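Long-range contacts in glucan-binding protein C, GbpC (Streptococcus mutans UA159, PDB 5UQZ), which probably mediates both sucrose-independent and sucrose-dependent adherence of the bacterium, as a calcium-binding, glucan-binding protein of the cell surface: residues V65-P70 against T331-A336; A184-A189 against L323-W328; A218-S223 against M305-E310. All blocks are in the same frame, centred on the assembly; numbering follows the deposited sequence.

The three contacts are nested along the chain. V65-P70 and T331-A336 (interaction 1) enclose A184-A189 and L323-W328 (interaction 2), which in turn enclose A218-S223 and M305-E310 (interaction 3). Interaction 2 pairs the end of strand 180-184 with strand 325-329, the outermost of a four-stranded sheet, whereas interaction 3 pairs strands of a separate three-stranded sheet. Interactions 1 and 3 are neighbours, with centres about 11 Å apart, and touch where S221 meets T331 and N332; interaction 2 has its centre about 27 Å from either. Distant parts of the GbpC sequence are thus brought back together, the last strand and the segment after it linking both sheets.

Interaction 1: V65-P70 against T331-A336; sequences VFINEP and TNSAVA
A first torsion of 62° in S333 sets OG between its own backbone N and carbonyl carbon, and from there the hydroxyl oxygen faces the backbone N-H of F66. In I67, CG1 is anti to the backbone N, and the second torsion (46°) then lays CD1 against A334 CB and N332 CG. The evidence for a firm link is a pair of hydrogen bonds on the backbone N and O of F66. F66 N donates to S333 OG over 2.8 Å at an N-H...O angle of 161°, and F66 O accepts S333 N at 2.9 Å. That second donor stands above the carbonyl plane, so S333 clasps F66 with its side chain and main chain together. Alongside, N332 CB packs on F66 O at 3.1 Å. I67 CD1 lies 3.9 Å from N332 CG and 3.3 Å from A334 CB, the latter closer than carbon atoms usually stand and therefore doubtful in detail.

The second segment is shaped from within. N332 OD1 accepts A334 N at 3.0 Å, an Asx turn, and A334 is the centre of an inverse gamma turn. N332 OD1 also takes a bond from S221 OG, its ND2 binds T177 O, and the F66 ring meets F203 edge-to-face. The contact joins the loop after strand 64-65 to the segment following strand 325-329. Its chemistry implies that both backbone polar groups of F66 are satisfied by a single serine, which fixes that residue against the neighbouring loop without a continuous sheet.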
ATOM      1  N   VAL A  65       6.169   0.418  17.867  1.00  7.53           N
ATOM      2  CA  VAL A  65       7.018   1.152  16.941  1.00  8.35           C
ATOM      3  C   VAL A  65       7.679   0.095  16.065  1.00  7.71           C
ATOM      4  O   VAL A  65       8.515  -0.672  16.546  1.00  8.38           O
ATOM      5  CB  VAL A  65       8.055   2.026  17.679  1.00 10.47           C
ATOM      6  CG1 VAL A  65       8.904   2.765  16.663  1.00 12.53           C
ATOM      7  CG2 VAL A  65       7.356   2.983  18.663  1.00 12.07           C
ATOM      8  N   PHE A  66       7.270   0.022  14.810  1.00  7.83           N
ATOM      9  CA  PHE A  66       7.708  -1.034  13.903  1.00  7.28           C
ATOM     10  C   PHE A  66       7.552  -0.462  12.503  1.00  7.51           C
ATOM     11  O   PHE A  66       6.572  -0.701  11.796  1.00  7.51           O
ATOM     12  CB  PHE A  66       6.844  -2.266  14.125  1.00  7.51           C
ATOM     13  CG  PHE A  66       7.210  -3.443  13.220  1.00  7.64           C
ATOM     14  CD1 PHE A  66       8.495  -3.985  13.224  1.00  8.89           C
ATOM     15  CD2 PHE A  66       6.269  -4.009  12.400  1.00  8.77           C
ATOM     16  CE1 PHE A  66       8.796  -5.076  12.398  1.00  9.91           C
ATOM     17  CE2 PHE A  66       6.564  -5.096  11.600  1.00 10.64           C
ATOM     18  CZ  PHE A  66       7.819  -5.627  11.622  1.00  9.78           C
ATOM     19  N   ILE A  67       8.517   0.361  12.123  1.00 10.06           N
ATOM     20  CA  ILE A  67       8.371   1.147  10.907  1.00 13.01           C
ATOM     21  C   ILE A  67       9.536   1.088   9.971  1.00 14.31           C
ATOM     22  O   ILE A  67       9.368   1.283   8.761  1.00 18.65           O
ATOM     23  CB  ILE A  67       7.982   2.586  11.188  1.00 17.60           C
ATOM     24  CG1 ILE A  67       7.775   3.371   9.898  1.00 23.79           C
ATOM     25  CG2 ILE A  67       8.924   3.190  11.991  1.00 13.84           C
ATOM     26  CD1 ILE A  67       6.876   2.543   8.852  1.00 31.27           C
ATOM     27  N   ASN A  68      10.720   0.873  10.480  1.00 10.73           N
ATOM     28  CA  ASN A  68      11.911   0.969   9.623  1.00 18.01           C
ATOM     29  C   ASN A  68      12.941  -0.011  10.157  1.00 11.76           C
ATOM     30  O   ASN A  68      13.424   0.222  11.251  1.00 15.23           O
ATOM     31  CB  ASN A  68      12.402   2.456   9.768  1.00 20.17           C
ATOM     32  CG  ASN A  68      13.776   2.755   9.192  1.00 26.37           C
ATOM     33  OD1 ASN A  68      14.045   2.477   8.025  1.00 26.88           O
ATOM     34  ND2 ASN A  68      14.628   3.441   9.997  1.00 27.25           N
ATOM     35  N   GLU A  69      13.280  -1.072   9.413  1.00  8.85           N
ATOM     36  CA  GLU A  69      14.277  -2.039   9.875  1.00  8.24           C
ATOM     37  C   GLU A  69      15.200  -2.363   8.718  1.00  9.07           C
ATOM     38  O   GLU A  69      15.203  -3.470   8.162  1.00  8.82           O
ATOM     39  CB  GLU A  69      13.611  -3.292  10.455  1.00  8.54           C
ATOM     40  CG  GLU A  69      12.938  -3.003  11.814  1.00  9.91           C
ATOM     41  CD  GLU A  69      13.936  -2.570  12.901  1.00  8.77           C
ATOM     42  OE1 GLU A  69      15.172  -2.715  12.736  1.00  8.69           O
ATOM     43  OE2 GLU A  69      13.473  -2.074  13.967  1.00  8.99           O
ATOM     44  N   PRO A  70      16.040  -1.395   8.332  1.00  9.58           N
ATOM     45  CA  PRO A  70      16.820  -1.546   7.100  1.00 11.64           C
ATOM     46  C   PRO A  70      18.027  -2.455   7.258  1.00 10.49           C
ATOM     47  O   PRO A  70      18.684  -2.763   6.263  1.00 14.02           O
ATOM     48  CB  PRO A  70      17.262  -0.094   6.778  1.00 13.94           C
ATOM     49  CG  PRO A  70      17.349   0.538   8.122  1.00 16.09           C
ATOM     50  CD  PRO A  70      16.231  -0.079   8.958  1.00 13.14           C
ATOM     51  N   THR A 331       2.488  -4.283   6.172  1.00  9.87           N
ATOM     52  CA  THR A 331       1.834  -3.823   7.400  1.00  9.43           C
ATOM     53  C   THR A 331       2.917  -3.521   8.418  1.00  9.01           C
ATOM     54  O   THR A 331       3.923  -4.217   8.519  1.00 11.43           O
ATOM     55  CB  THR A 331       0.787  -4.873   7.922  1.00 10.88           C
ATOM     56  OG1 THR A 331       0.169  -4.343   9.114  1.00 10.80           O
ATOM     57  CG2 THR A 331       1.462  -6.183   8.281  1.00 12.72           C
ATOM     58  N   ASN A 332       2.723  -2.460   9.163  1.00  8.69           N
ATOM     59  CA  ASN A 332       3.740  -1.900  10.053  1.00  7.88           C
ATOM     60  C   ASN A 332       2.994  -0.927  10.972  1.00  7.69           C
ATOM     61  O   ASN A 332       1.767  -0.842  10.930  1.00  9.49           O
ATOM     62  CB  ASN A 332       4.858  -1.283   9.223  1.00  9.36           C
ATOM     63  CG  ASN A 332       4.312  -0.381   8.194  1.00 10.29           C
ATOM     64  OD1 ASN A 332       3.493   0.529   8.508  1.00 11.21           O
ATOM     65  ND2 ASN A 332       4.652  -0.641   6.945  1.00 13.92           N
ATOM     66  N   SER A 333       3.718  -0.174  11.782  1.00  7.78           N
ATOM     67  CA  SER A 333       3.056   0.738  12.717  1.00  8.87           C
ATOM     68  C   SER A 333       2.734   2.084  12.123  1.00 10.69           C
ATOM     69  O   SER A 333       2.129   2.905  12.818  1.00 14.01           O
ATOM     70  CB  SER A 333       3.894   0.924  13.973  1.00 10.77           C
ATOM     71  OG  SER A 333       5.151   1.513  13.682  1.00 10.89           O
ATOM     72  N   ALA A 334       3.072   2.324  10.851  1.00  9.35           N
ATOM     73  CA  ALA A 334       2.859   3.649  10.255  1.00 12.06           C
ATOM     74  C   ALA A 334       1.470   3.740   9.637  1.00  9.63           C
ATOM     75  O   ALA A 334       1.262   3.634   8.422  1.00 12.93           O
ATOM     76  CB  ALA A 334       3.948   3.926   9.248  1.00 17.63           C
ATOM     77  N   VAL A 335       0.497   3.919  10.495  1.00 10.02           N
ATOM     78  CA  VAL A 335      -0.882   4.070  10.064  1.00  9.88           C
ATOM     79  C   VAL A 335      -1.049   5.379   9.308  1.00  9.92           C
ATOM     80  O   VAL A 335      -0.572   6.428   9.745  1.00 11.16           O
ATOM     81  CB  VAL A 335      -1.796   3.984  11.301  1.00 10.98           C
ATOM     82  CG1 VAL A 335      -3.271   4.200  10.904  1.00 11.77           C
ATOM     83  CG2 VAL A 335      -1.611   2.644  12.030  1.00 13.14           C
ATOM     84  N   ALA A 336      -1.764   5.325   8.181  1.00  9.01           N
ATOM     85  CA  ALA A 336      -2.033   6.489   7.335  1.00  9.47           C
ATOM     86  C   ALA A 336      -3.308   7.171   7.840  1.00 10.05           C
ATOM     87  O   ALA A 336      -4.411   6.628   7.701  1.00 11.58           O
ATOM     88  CB  ALA A 336      -2.224   6.009   5.896  1.00 10.76           C
TER

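Interaction 2: A184-A189 against L323-W328; sequences AQTSNA and LPTTIW
T186 lays its side chain across that of T325 at about a right angle, with the two OG1 atoms 2.7 Å apart. The crossing sits where strand 325-329 joins the edge of a four-stranded antiparallel sheet, next to strand 180-184, within the beta-supersandwich fold of GbpC. The pairing itself is one antiparallel hydrogen-bonded pair, A184 with T325. A184 N reaches T325 O at 2.9 Å, and T325 N reaches A184 O at 2.8 Å. Both side chains of the pair stand on the same face of the sheet.

Beyond A184 the chain leaves the strand, and side chains take over from the backbone. In T186, CB already points at the other segment, and the first torsion (chi1 -54°) sets OG1 beside the backbone N, where T186 OG1 donates to L323 O at 2.7 Å. This donor arrives from above the carbonyl plane, 41° out of it, and L323 O has a second donor in N319 ND2 of strand 312-319. The separation of the two threonine hydroxyls is likewise short enough for a hydrogen bond, one whose proton is left unassigned.

On the flank, Q185 bends at chi2 and runs obliquely past P324, with OE1 against the proline ring at CG and CD. Its other amide atom, NE2, binds D103, and the backbone N of Q185 binds T102 OG1, so this loop is tied to T102 and D103 as well. Q185 OE1 also accepts the N-H of the next residue, T186 N, at 2.8 Å, in the carbonyl plane and on a lone pair.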
ATOM      1  N   ALA A 184       0.978 -12.825  -9.940  1.00  8.46           N
ATOM      2  CA  ALA A 184       0.879 -13.977 -10.834  1.00  8.54           C
ATOM      3  C   ALA A 184       0.132 -13.547 -12.074  1.00  8.57           C
ATOM      4  O   ALA A 184      -0.583 -12.555 -12.073  1.00  9.82           O
ATOM      5  CB  ALA A 184       0.118 -15.102 -10.154  1.00 10.39           C
ATOM      6  N   GLN A 185       0.256 -14.357 -13.140  1.00  9.18           N
ATOM      7  CA  GLN A 185      -0.628 -14.149 -14.288  1.00 10.10           C
ATOM      8  C   GLN A 185      -2.082 -14.283 -13.846  1.00 10.04           C
ATOM      9  O   GLN A 185      -2.392 -15.028 -12.897  1.00  9.53           O
ATOM     10  CB  GLN A 185      -0.304 -15.184 -15.378  1.00 11.39           C
ATOM     11  CG  GLN A 185      -1.195 -15.108 -16.634  1.00 12.61           C
ATOM     12  CD  GLN A 185      -1.120 -13.735 -17.343  1.00 13.00           C
ATOM     13  OE1 GLN A 185      -1.673 -12.727 -16.871  1.00 12.85           O
ATOM     14  NE2 GLN A 185      -0.518 -13.714 -18.539  1.00 16.58           N
ATOM     15  N   THR A 186      -2.986 -13.569 -14.544  1.00 10.47           N
ATOM     16  CA  THR A 186      -4.423 -13.799 -14.401  1.00 10.39           C
ATOM     17  C   THR A 186      -4.814 -14.701 -15.562  1.00 11.08           C
ATOM     18  O   THR A 186      -4.993 -14.243 -16.700  1.00 11.27           O
ATOM     19  CB  THR A 186      -5.191 -12.481 -14.443  1.00 10.27           C
ATOM     20  OG1 THR A 186      -4.638 -11.590 -13.458  1.00 10.39           O
ATOM     21  CG2 THR A 186      -6.671 -12.695 -14.116  1.00 10.80           C
ATOM     22  N   SER A 187      -4.884 -16.001 -15.288  1.00 10.68           N
ATOM     23  CA  SER A 187      -4.986 -16.969 -16.369  1.00 11.50           C
ATOM     24  C   SER A 187      -6.390 -17.082 -16.945  1.00 12.62           C
ATOM     25  O   SER A 187      -6.525 -17.516 -18.091  1.00 15.32           O
ATOM     26  CB  SER A 187      -4.554 -18.344 -15.867  1.00 13.88           C
ATOM     27  OG  SER A 187      -3.199 -18.316 -15.461  1.00 12.93           O
ATOM     28  N   ASN A 188      -7.419 -16.769 -16.168  1.00 12.46           N
ATOM     29  CA  ASN A 188      -8.799 -17.007 -16.581  1.00 12.45           C
ATOM     30  C   ASN A 188      -9.577 -15.712 -16.710  1.00 13.33           C
ATOM     31  O   ASN A 188      -9.274 -14.739 -16.032  1.00 13.74           O
ATOM     32  CB  ASN A 188      -9.463 -17.890 -15.550  1.00 14.50           C
ATOM     33  CG  ASN A 188      -8.690 -19.167 -15.332  1.00 15.67           C
ATOM     34  OD1 ASN A 188      -8.363 -19.879 -16.290  1.00 19.76           O
ATOM     35  ND2 ASN A 188      -8.380 -19.476 -14.081  1.00 16.85           N
ATOM     36  N   ALA A 189     -10.572 -15.736 -17.604  1.00 14.42           N
ATOM     37  CA  ALA A 189     -11.559 -14.669 -17.680  1.00 14.64           C
ATOM     38  C   ALA A 189     -12.569 -14.789 -16.537  1.00 12.52           C
ATOM     39  O   ALA A 189     -12.677 -15.822 -15.881  1.00 15.13           O
ATOM     40  CB  ALA A 189     -12.308 -14.792 -19.017  1.00 16.99           C
ATOM     41  N   LEU A 323      -3.987  -9.857 -17.700  1.00 11.80           N
ATOM     42  CA  LEU A 323      -3.367  -8.727 -17.017  1.00 11.80           C
ATOM     43  C   LEU A 323      -2.912  -9.227 -15.661  1.00 10.82           C
ATOM     44  O   LEU A 323      -3.752  -9.417 -14.764  1.00 10.42           O
ATOM     45  CB  LEU A 323      -4.400  -7.617 -16.851  1.00 12.62           C
ATOM     46  CG  LEU A 323      -3.759  -6.346 -16.354  1.00 13.86           C
ATOM     47  CD1 LEU A 323      -2.913  -5.668 -17.446  1.00 17.32           C
ATOM     48  CD2 LEU A 323      -4.792  -5.379 -15.769  1.00 18.11           C
ATOM     49  N   PRO A 324      -1.620  -9.444 -15.454  1.00 10.91           N
ATOM     50  CA  PRO A 324      -1.151 -10.068 -14.201  1.00 10.35           C
ATOM     51  C   PRO A 324      -1.616  -9.308 -12.971  1.00  9.57           C
ATOM     52  O   PRO A 324      -1.720  -8.067 -12.982  1.00 11.00           O
ATOM     53  CB  PRO A 324       0.377 -10.033 -14.345  1.00 10.59           C
ATOM     54  CG  PRO A 324       0.585 -10.177 -15.836  1.00 12.99           C
ATOM     55  CD  PRO A 324      -0.532  -9.336 -16.459  1.00 12.44           C
ATOM     56  N   THR A 325      -1.959 -10.078 -11.933  1.00  9.57           N
ATOM     57  CA  THR A 325      -2.453  -9.538 -10.671  1.00 10.03           C
ATOM     58  C   THR A 325      -1.276  -9.370  -9.725  1.00  8.54           C
ATOM     59  O   THR A 325      -0.511 -10.318  -9.519  1.00 10.15           O
ATOM     60  CB  THR A 325      -3.434 -10.525 -10.048  1.00 10.22           C
ATOM     61  OG1 THR A 325      -4.560 -10.659 -10.932  1.00 10.53           O
ATOM     62  CG2 THR A 325      -3.965 -10.049  -8.708  1.00 10.76           C
ATOM     63  N   THR A 326      -1.131  -8.183  -9.136  1.00  8.68           N
ATOM     64  CA  THR A 326      -0.050  -7.894  -8.188  1.00  8.51           C
ATOM     65  C   THR A 326      -0.584  -7.139  -6.996  1.00  9.59           C
ATOM     66  O   THR A 326      -1.575  -6.415  -7.099  1.00  9.86           O
ATOM     67  CB  THR A 326       1.048  -7.045  -8.854  1.00 10.91           C
ATOM     68  OG1 THR A 326       0.496  -5.811  -9.316  1.00 14.58           O
ATOM     69  CG2 THR A 326       1.672  -7.773 -10.039  1.00 12.34           C
ATOM     70  N   ILE A 327       0.153  -7.220  -5.893  1.00  9.26           N
ATOM     71  CA  ILE A 327      -0.063  -6.365  -4.734  1.00  9.06           C
ATOM     72  C   ILE A 327       1.236  -6.273  -3.964  1.00  8.55           C
ATOM     73  O   ILE A 327       1.916  -7.295  -3.733  1.00  8.83           O
ATOM     74  CB  ILE A 327      -1.218  -6.873  -3.836  1.00  8.99           C
ATOM     75  CG1 ILE A 327      -1.529  -5.844  -2.729  1.00 10.80           C
ATOM     76  CG2 ILE A 327      -0.959  -8.243  -3.266  1.00 11.06           C
ATOM     77  CD1 ILE A 327      -2.778  -6.243  -1.844  1.00 10.92           C
ATOM     78  N   TRP A 328       1.569  -5.061  -3.505  1.00  8.82           N
ATOM     79  CA  TRP A 328       2.624  -4.870  -2.522  1.00  8.53           C
ATOM     80  C   TRP A 328       1.886  -4.707  -1.207  1.00  7.53           C
ATOM     81  O   TRP A 328       1.303  -3.646  -0.940  1.00  9.51           O
ATOM     82  CB  TRP A 328       3.466  -3.645  -2.816  1.00  9.49           C
ATOM     83  CG  TRP A 328       4.593  -3.450  -1.850  1.00  9.41           C
ATOM     84  CD1 TRP A 328       4.875  -4.169  -0.680  1.00  9.07           C
ATOM     85  CD2 TRP A 328       5.649  -2.521  -1.989  1.00 13.14           C
ATOM     86  NE1 TRP A 328       5.981  -3.666  -0.072  1.00 11.25           N
ATOM     87  CE2 TRP A 328       6.492  -2.670  -0.862  1.00 14.52           C
ATOM     88  CE3 TRP A 328       5.942  -1.540  -2.945  1.00 18.34           C
ATOM     89  CZ2 TRP A 328       7.633  -1.892  -0.676  1.00 22.43           C
ATOM     90  CZ3 TRP A 328       7.071  -0.776  -2.762  1.00 26.27           C
ATOM     91  CH2 TRP A 328       7.904  -0.959  -1.630  1.00 26.72           C
TER

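Interaction 3: A218-S223 against M305-E310; sequences AIMSLS and MTYKGE
M220 and Y307 lie side by side, their side chains pointing the same way, with the sulfur SD of M220 3.6 Å from Y307 CB. The same sulfur stands 4.4 Å from the centroid of the tyrosine ring and 44° off its normal, an oblique Met-aromatic contact. A first torsion of -63° puts M220 CG beside the backbone N, and an anti second torsion (-166°) carries SD on to its place beside Y307. M305 sends an extended chain past its neighbours: its CE lies 4.1 Å from M220 CB, while the side chain of L222 crosses that of M305 at about a right angle, L222 CD1 meeting M305 CB at 4.0 Å.

Underneath runs antiparallel pairing of strands 219-222 and 303-306 in a three-stranded sheet whose other edge is strand 245-247. M220 and M305 form a hydrogen-bonded pair, M220 N to M305 O and M305 N to M220 O, both 2.9 Å. I219 and T306 form the non-hydrogen-bonded pair beside it, where I219 CD1 touches T306 OG1. Y307 N then reaches A218 O at 2.8 Å, and a water bridges A218 N and Y307 O.

Farther out, Y307 OH binds I201 O, which fixes the ring's far end on strand 194-204, and G309 N lies over one face of that ring, 3.5 Å above its plane. T306 OG1 is held by R57 NH2, and on the other side of strand 219-222 the backbone of S221 bonds to N332.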
ATOM      1  N   ALA A 218      -0.982  -2.749  19.819  1.00  6.82           N
ATOM      2  CA  ALA A 218      -0.298  -2.877  18.533  1.00  7.24           C
ATOM      3  C   ALA A 218      -1.244  -2.392  17.450  1.00  6.92           C
ATOM      4  O   ALA A 218      -2.070  -3.150  16.938  1.00  8.68           O
ATOM      5  CB  ALA A 218       0.173  -4.312  18.279  1.00  7.76           C
ATOM      6  N   ILE A 219      -1.114  -1.127  17.047  1.00  7.00           N
ATOM      7  CA  ILE A 219      -1.952  -0.592  15.984  1.00  7.27           C
ATOM      8  C   ILE A 219      -1.147  -0.698  14.698  1.00  7.54           C
ATOM      9  O   ILE A 219      -0.035  -0.159  14.601  1.00  8.46           O
ATOM     10  CB  ILE A 219      -2.413   0.849  16.253  1.00  9.13           C
ATOM     11  CG1 ILE A 219      -2.945   1.027  17.693  1.00  9.88           C
ATOM     12  CG2 ILE A 219      -3.505   1.223  15.216  1.00 11.31           C
ATOM     13  CD1 ILE A 219      -4.033   0.073  18.106  1.00 11.84           C
ATOM     14  N   MET A 220      -1.674  -1.413  13.718  1.00  7.97           N
ATOM     15  CA  MET A 220      -0.930  -1.692  12.501  1.00  8.11           C
ATOM     16  C   MET A 220      -1.679  -1.178  11.282  1.00  7.56           C
ATOM     17  O   MET A 220      -2.914  -1.160  11.222  1.00  8.22           O
ATOM     18  CB  MET A 220      -0.657  -3.179  12.393  1.00  9.07           C
ATOM     19  CG  MET A 220       0.218  -3.621  13.563  1.00  9.31           C
ATOM     20  SD  MET A 220       0.956  -5.228  13.394  1.00 10.31           S
ATOM     21  CE  MET A 220       2.174  -4.835  12.140  1.00 15.47           C
ATOM     22  N   SER A 221      -0.918  -0.800  10.285  1.00  7.50           N
ATOM     23  CA  SER A 221      -1.463  -0.209   9.077  1.00  7.41           C
ATOM     24  C   SER A 221      -1.987  -1.281   8.136  1.00  8.00           C
ATOM     25  O   SER A 221      -1.414  -2.365   8.010  1.00  9.30           O
ATOM     26  CB  SER A 221      -0.365   0.583   8.378  1.00  8.34           C
ATOM     27  OG  SER A 221       0.701  -0.268   7.998  1.00  9.10           O
ATOM     28  N   LEU A 222      -3.057  -0.944   7.422  1.00  8.23           N
ATOM     29  CA  LEU A 222      -3.553  -1.716   6.286  1.00  9.14           C
ATOM     30  C   LEU A 222      -3.805  -0.677   5.190  1.00  8.25           C
ATOM     31  O   LEU A 222      -4.942  -0.382   4.773  1.00  9.42           O
ATOM     32  CB  LEU A 222      -4.830  -2.486   6.669  1.00 10.38           C
ATOM     33  CG  LEU A 222      -4.573  -3.526   7.779  1.00 12.90           C
ATOM     34  CD1 LEU A 222      -5.855  -4.074   8.347  1.00 13.15           C
ATOM     35  CD2 LEU A 222      -3.642  -4.664   7.326  1.00 12.93           C
ATOM     36  N   SER A 223      -2.712  -0.101   4.708  1.00  9.76           N
ATOM     37  CA  SER A 223      -2.779   0.969   3.734  1.00  8.73           C
ATOM     38  C   SER A 223      -2.879   0.424   2.315  1.00  9.37           C
ATOM     39  O   SER A 223      -2.740  -0.774   2.057  1.00 10.32           O
ATOM     40  CB  SER A 223      -1.531   1.829   3.854  1.00  9.63           C
ATOM     41  OG  SER A 223      -1.430   2.385   5.163  1.00 11.36           O
ATOM     42  N   MET A 305      -5.660  -1.765  11.963  1.00  8.12           N
ATOM     43  CA  MET A 305      -6.158  -2.787  12.863  1.00  8.56           C
ATOM     44  C   MET A 305      -5.505  -2.639  14.221  1.00  7.94           C
ATOM     45  O   MET A 305      -4.362  -2.206  14.340  1.00  8.84           O
ATOM     46  CB  MET A 305      -5.953  -4.207  12.354  1.00 10.61           C
ATOM     47  CG  MET A 305      -4.520  -4.576  12.106  1.00  9.51           C
ATOM     48  SD  MET A 305      -4.430  -6.340  11.606  1.00 11.18           S
ATOM     49  CE  MET A 305      -2.718  -6.429  11.067  1.00 10.94           C
ATOM     50  N   THR A 306      -6.224  -3.063  15.261  1.00  7.67           N
ATOM     51  CA  THR A 306      -5.586  -3.484  16.511  1.00  7.84           C
ATOM     52  C   THR A 306      -5.193  -4.933  16.313  1.00  6.70           C
ATOM     53  O   THR A 306      -6.075  -5.811  16.166  1.00  7.85           O
ATOM     54  CB  THR A 306      -6.539  -3.312  17.687  1.00  8.87           C
ATOM     55  OG1 THR A 306      -6.890  -1.926  17.810  1.00  9.62           O
ATOM     56  CG2 THR A 306      -5.869  -3.784  18.964  1.00 10.11           C
ATOM     57  N   TYR A 307      -3.904  -5.154  16.156  1.00  7.25           N
ATOM     58  CA  TYR A 307      -3.374  -6.475  15.879  1.00  7.11           C
ATOM     59  C   TYR A 307      -3.179  -7.211  17.193  1.00  7.10           C
ATOM     60  O   TYR A 307      -2.422  -6.772  18.077  1.00  8.35           O
ATOM     61  CB  TYR A 307      -2.048  -6.343  15.116  1.00  7.67           C
ATOM     62  CG  TYR A 307      -1.438  -7.706  14.825  1.00  6.82           C
ATOM     63  CD1 TYR A 307      -2.117  -8.627  14.038  1.00  6.86           C
ATOM     64  CD2 TYR A 307      -0.214  -8.101  15.387  1.00  7.04           C
ATOM     65  CE1 TYR A 307      -1.607  -9.908  13.828  1.00  7.26           C
ATOM     66  CE2 TYR A 307       0.306  -9.338  15.166  1.00  7.44           C
ATOM     67  CZ  TYR A 307      -0.368 -10.236  14.395  1.00  6.90           C
ATOM     68  OH  TYR A 307       0.107 -11.507  14.175  1.00  7.56           O
ATOM     69  N   LYS A 308      -3.877  -8.343  17.318  1.00  7.34           N
ATOM     70  CA  LYS A 308      -3.915  -9.092  18.579  1.00  8.17           C
ATOM     71  C   LYS A 308      -3.054 -10.353  18.506  1.00  8.74           C
ATOM     72  O   LYS A 308      -3.109 -11.192  19.405  1.00 13.68           O
ATOM     73  CB  LYS A 308      -5.356  -9.455  18.913  1.00 10.74           C
ATOM     74  CG  LYS A 308      -6.160  -8.171  19.213  1.00 13.17           C
ATOM     75  CD  LYS A 308      -7.638  -8.529  19.514  1.00 17.13           C
ATOM     76  CE  LYS A 308      -8.444  -7.264  19.749  1.00 21.61           C
ATOM     77  NZ  LYS A 308      -9.881  -7.479  20.098  1.00 26.93           N
ATOM     78  N   GLY A 309      -2.268 -10.508  17.456  1.00  8.05           N
ATOM     79  CA  GLY A 309      -1.399 -11.667  17.363  1.00  9.38           C
ATOM     80  C   GLY A 309      -1.981 -12.845  16.629  1.00 10.75           C
ATOM     81  O   GLY A 309      -1.309 -13.863  16.543  1.00 17.10           O
ATOM     82  N   GLU A 310      -3.103 -12.707  16.001  1.00  9.21           N
ATOM     83  CA  GLU A 310      -3.794 -13.803  15.347  1.00  9.94           C
ATOM     84  C   GLU A 310      -3.744 -13.652  13.831  1.00  7.84           C
ATOM     85  O   GLU A 310      -3.552 -12.546  13.309  1.00  8.18           O
ATOM     86  CB  GLU A 310      -5.239 -13.791  15.852  1.00 14.78           C
ATOM     87  CG  GLU A 310      -5.287 -14.047  17.375  1.00 21.79           C
ATOM     88  CD  GLU A 310      -6.335 -15.050  17.820  1.00 30.01           C
ATOM     89  OE1 GLU A 310      -7.101 -15.646  17.018  1.00 31.20           O
ATOM     90  OE2 GLU A 310      -6.407 -15.237  19.043  1.00 22.98           O
TER
HETATM   91  O   HOH W   1      -2.339  -5.248  20.371  1.00  8.27           O